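Local coordinates for uncharacterized protein (Leptospirillum rubarum, PDB 3OMD) that is of unknown function but belongs to the DUF5069 family, adopts a helical fold without strands and occurs as a single chain, at residues Asp18-Met23 / Asp77-Val82. Sequence-based numbering, arbitrary orientation.
Sequences DRLGGM and DMLAWV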
ATOM      1  N   ASP A  18       4.947  -6.577   2.393  1.00 13.13           N
ATOM      2  CA  ASP A  18       5.579  -7.453   1.391  1.00 13.71           C
ATOM      3  C   ASP A  18       6.496  -6.505   0.587  1.00 13.04           C
ATOM      4  O   ASP A  18       6.048  -5.814  -0.340  1.00 13.44           O
ATOM      5  CB  ASP A  18       4.492  -8.077   0.521  1.00 14.81           C
ATOM      6  CG  ASP A  18       5.054  -9.039  -0.530  1.00 15.09           C
ATOM      7  OD1 ASP A  18       6.305  -9.187  -0.638  1.00 15.74           O
ATOM      8  OD2 ASP A  18       4.211  -9.609  -1.242  1.00 17.67           O
ATOM      9  N   ARG A  19       7.784  -6.462   0.961  1.00 12.70           N
ATOM     10  CA  ARG A  19       8.646  -5.347   0.504  1.00 12.52           C
ATOM     11  C   ARG A  19       9.203  -5.554  -0.910  1.00 12.91           C
ATOM     12  O   ARG A  19       9.406  -6.702  -1.368  1.00 14.09           O
ATOM     13  CB  ARG A  19       9.796  -5.135   1.487  1.00 12.49           C
ATOM     14  CG  ARG A  19       9.300  -4.681   2.871  1.00 13.12           C
ATOM     15  CD  ARG A  19      10.455  -4.547   3.869  1.00 15.12           C
ATOM     16  NE  ARG A  19       9.951  -4.017   5.139  1.00 17.20           N
ATOM     17  CZ  ARG A  19      10.700  -3.922   6.225  1.00 20.23           C
ATOM     18  NH1 ARG A  19      11.981  -4.326   6.201  1.00 24.65           N
ATOM     19  NH2 ARG A  19      10.194  -3.408   7.341  1.00 22.35           N
ATOM     20  N   LEU A  20       9.474  -4.433  -1.584  1.00 13.07           N
ATOM     21  CA  LEU A  20      10.102  -4.447  -2.906  1.00 13.18           C
ATOM     22  C   LEU A  20      11.148  -3.350  -2.829  1.00 12.94           C
ATOM     23  O   LEU A  20      10.844  -2.244  -2.457  1.00 13.58           O
ATOM     24  CB  LEU A  20       9.069  -4.124  -3.992  1.00 12.73           C
ATOM     25  CG  LEU A  20       9.622  -4.002  -5.433  1.00 13.09           C
ATOM     26  CD1 LEU A  20      10.356  -5.243  -5.893  1.00 15.06           C
ATOM     27  CD2 LEU A  20       8.458  -3.659  -6.389  1.00 14.13           C
ATOM     28  N   GLY A  21      12.393  -3.667  -3.189  1.00 14.14           N
ATOM     29  CA  GLY A  21      13.461  -2.663  -3.065  1.00 14.69           C
ATOM     30  C   GLY A  21      13.641  -2.200  -1.613  1.00 13.23           C
ATOM     31  O   GLY A  21      14.076  -1.078  -1.365  1.00 15.59           O
ATOM     32  N   GLY A  22      13.256  -3.061  -0.679  1.00 14.32           N
ATOM     33  CA  GLY A  22      13.321  -2.738   0.741  1.00 14.45           C
ATOM     34  C   GLY A  22      12.144  -1.907   1.246  1.00 14.12           C
ATOM     35  O   GLY A  22      12.072  -1.667   2.472  1.00 14.38           O
HETATM   36  N   MSE A  23      11.228  -1.504   0.350  1.00 12.54           N
HETATM   37  CA  MSE A  23      10.168  -0.551   0.776  1.00 14.02           C
HETATM   38  C   MSE A  23       8.829  -1.248   1.003  1.00 12.06           C
HETATM   39  O   MSE A  23       8.377  -2.053   0.185  1.00 11.95           O
HETATM   40  CB  MSE A  23       9.921   0.561  -0.230  1.00 15.51           C
HETATM   41  CG  MSE A  23      10.909   0.784  -1.248  1.00 27.07           C
HETATM   42 SE   MSE A  23      10.118   2.272  -2.137  1.00 57.52          SE
HETATM   43  CE  MSE A  23       8.846   2.679  -0.702  1.00 51.89           C
ATOM     44  N   ASP A  77      10.626  -3.653 -12.950  1.00 16.40           N
ATOM     45  CA  ASP A  77      10.572  -2.513 -13.816  1.00 17.65           C
ATOM     46  C   ASP A  77       9.914  -1.321 -13.145  1.00 15.79           C
ATOM     47  O   ASP A  77      10.370  -0.175 -13.311  1.00 15.55           O
ATOM     48  CB  ASP A  77       9.966  -2.911 -15.148  1.00 20.79           C
ATOM     49  CG  ASP A  77      10.962  -3.831 -15.924  1.00 25.36           C
ATOM     50  OD1 ASP A  77      12.153  -3.448 -16.027  1.00 32.65           O
ATOM     51  OD2 ASP A  77      10.618  -4.942 -16.288  1.00 32.34           O
HETATM   52  N   MSE A  78       8.887  -1.576 -12.339  1.00 15.09           N
HETATM   53  CA  MSE A  78       8.311  -0.469 -11.609  1.00 16.19           C
HETATM   54  C   MSE A  78       9.283   0.067 -10.542  1.00 14.87           C
HETATM   55  O   MSE A  78       9.370   1.260 -10.301  1.00 15.00           O
HETATM   56  CB  MSE A  78       6.987  -0.887 -10.966  1.00 17.52           C
HETATM   57  CG  MSE A  78       5.865  -0.898 -11.849  1.00 29.08           C
HETATM   58 SE   MSE A  78       5.721   0.978 -12.681  1.00 50.66          SE
HETATM   59  CE  MSE A  78       5.706   2.158 -11.099  1.00 46.68           C
ATOM     60  N   LEU A  79      10.029  -0.833  -9.908  1.00 13.50           N
ATOM     61  CA  LEU A  79      11.023  -0.406  -8.916  1.00 13.82           C
ATOM     62  C   LEU A  79      12.085   0.474  -9.581  1.00 14.15           C
ATOM     63  O   LEU A  79      12.480   1.519  -9.021  1.00 13.97           O
ATOM     64  CB  LEU A  79      11.669  -1.623  -8.230  1.00 13.60           C
ATOM     65  CG  LEU A  79      12.814  -1.309  -7.228  1.00 12.00           C
ATOM     66  CD1 LEU A  79      12.272  -0.444  -6.081  1.00 13.78           C
ATOM     67  CD2 LEU A  79      13.411  -2.579  -6.710  1.00 14.62           C
ATOM     68  N   ALA A  80      12.544   0.081 -10.780  1.00 14.60           N
ATOM     69  CA  ALA A  80      13.561   0.878 -11.473  1.00 14.30           C
ATOM     70  C   ALA A  80      12.982   2.262 -11.804  1.00 15.09           C
ATOM     71  O   ALA A  80      13.695   3.281 -11.715  1.00 15.68           O
ATOM     72  CB  ALA A  80      14.069   0.164 -12.716  1.00 15.94           C
ATOM     73  N   TRP A  81      11.699   2.328 -12.163  1.00 14.69           N
ATOM     74  CA  TRP A  81      11.094   3.633 -12.445  1.00 15.00           C
ATOM     75  C   TRP A  81      11.071   4.510 -11.176  1.00 14.57           C
ATOM     76  O   TRP A  81      11.460   5.688 -11.194  1.00 15.34           O
ATOM     77  CB  TRP A  81       9.659   3.453 -13.011  1.00 15.94           C
ATOM     78  CG  TRP A  81       9.066   4.754 -13.457  1.00 16.38           C
ATOM     79  CD1 TRP A  81       9.176   5.335 -14.693  1.00 18.40           C
ATOM     80  CD2 TRP A  81       8.235   5.628 -12.671  1.00 16.50           C
ATOM     81  NE1 TRP A  81       8.483   6.532 -14.719  1.00 21.50           N
ATOM     82  CE2 TRP A  81       7.895   6.734 -13.494  1.00 19.44           C
ATOM     83  CE3 TRP A  81       7.761   5.586 -11.351  1.00 16.64           C
ATOM     84  CZ2 TRP A  81       7.093   7.788 -13.050  1.00 20.07           C
ATOM     85  CZ3 TRP A  81       6.964   6.685 -10.878  1.00 17.35           C
ATOM     86  CH2 TRP A  81       6.632   7.746 -11.753  1.00 19.16           C
ATOM     87  N   VAL A  82      10.650   3.917 -10.059  1.00 13.43           N
ATOM     88  CA  VAL A  82      10.655   4.642  -8.791  1.00 13.53           C
ATOM     89  C   VAL A  82      12.055   5.215  -8.480  1.00 14.11           C
ATOM     90  O   VAL A  82      12.212   6.413  -8.142  1.00 15.51           O
ATOM     91  CB  VAL A  82      10.147   3.748  -7.639  1.00 13.22           C
ATOM     92  CG1 VAL A  82      10.422   4.405  -6.251  1.00 14.56           C
ATOM     93  CG2 VAL A  82       8.650   3.496  -7.837  1.00 15.21           C
TER
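A type I' beta turn, L20 to M23, in the loop before helix 26-38 packs against helix 75-85 through L20, G21 and L79. The contact is apolar and small, with 193 Å² buried in total. L79 points from the helix toward the turn. With CG anti to the backbone N (chi1 176°) and chi2 near 61°, both methyls face G21. L20 also points across, and the two side chains run alongside each other in opposite senses. The two leucines touch methyl to methyl, L20 CD1 to L79 CD2 at 4.1 Å. The turn is closed by a pair of backbone hydrogen bonds, M23 N to L20 O (2.9 Å) and L20 N to M23 O (3.2 Å). G21 and G22 both take positive phi, a conformation glycine adopts readily. The two methyls of L79 lie against the backbone of G21, which has no side chain. Nearby, L20 also packs on L26, K27 and I30 of helix 26-38, and the G22 carbonyl accepts a hydrogen bond from N99 ND2. L79 CD1 lies 3.9 Å from G21 CA, and L79 CD2 is closer to that same CA, at 3.6 Å.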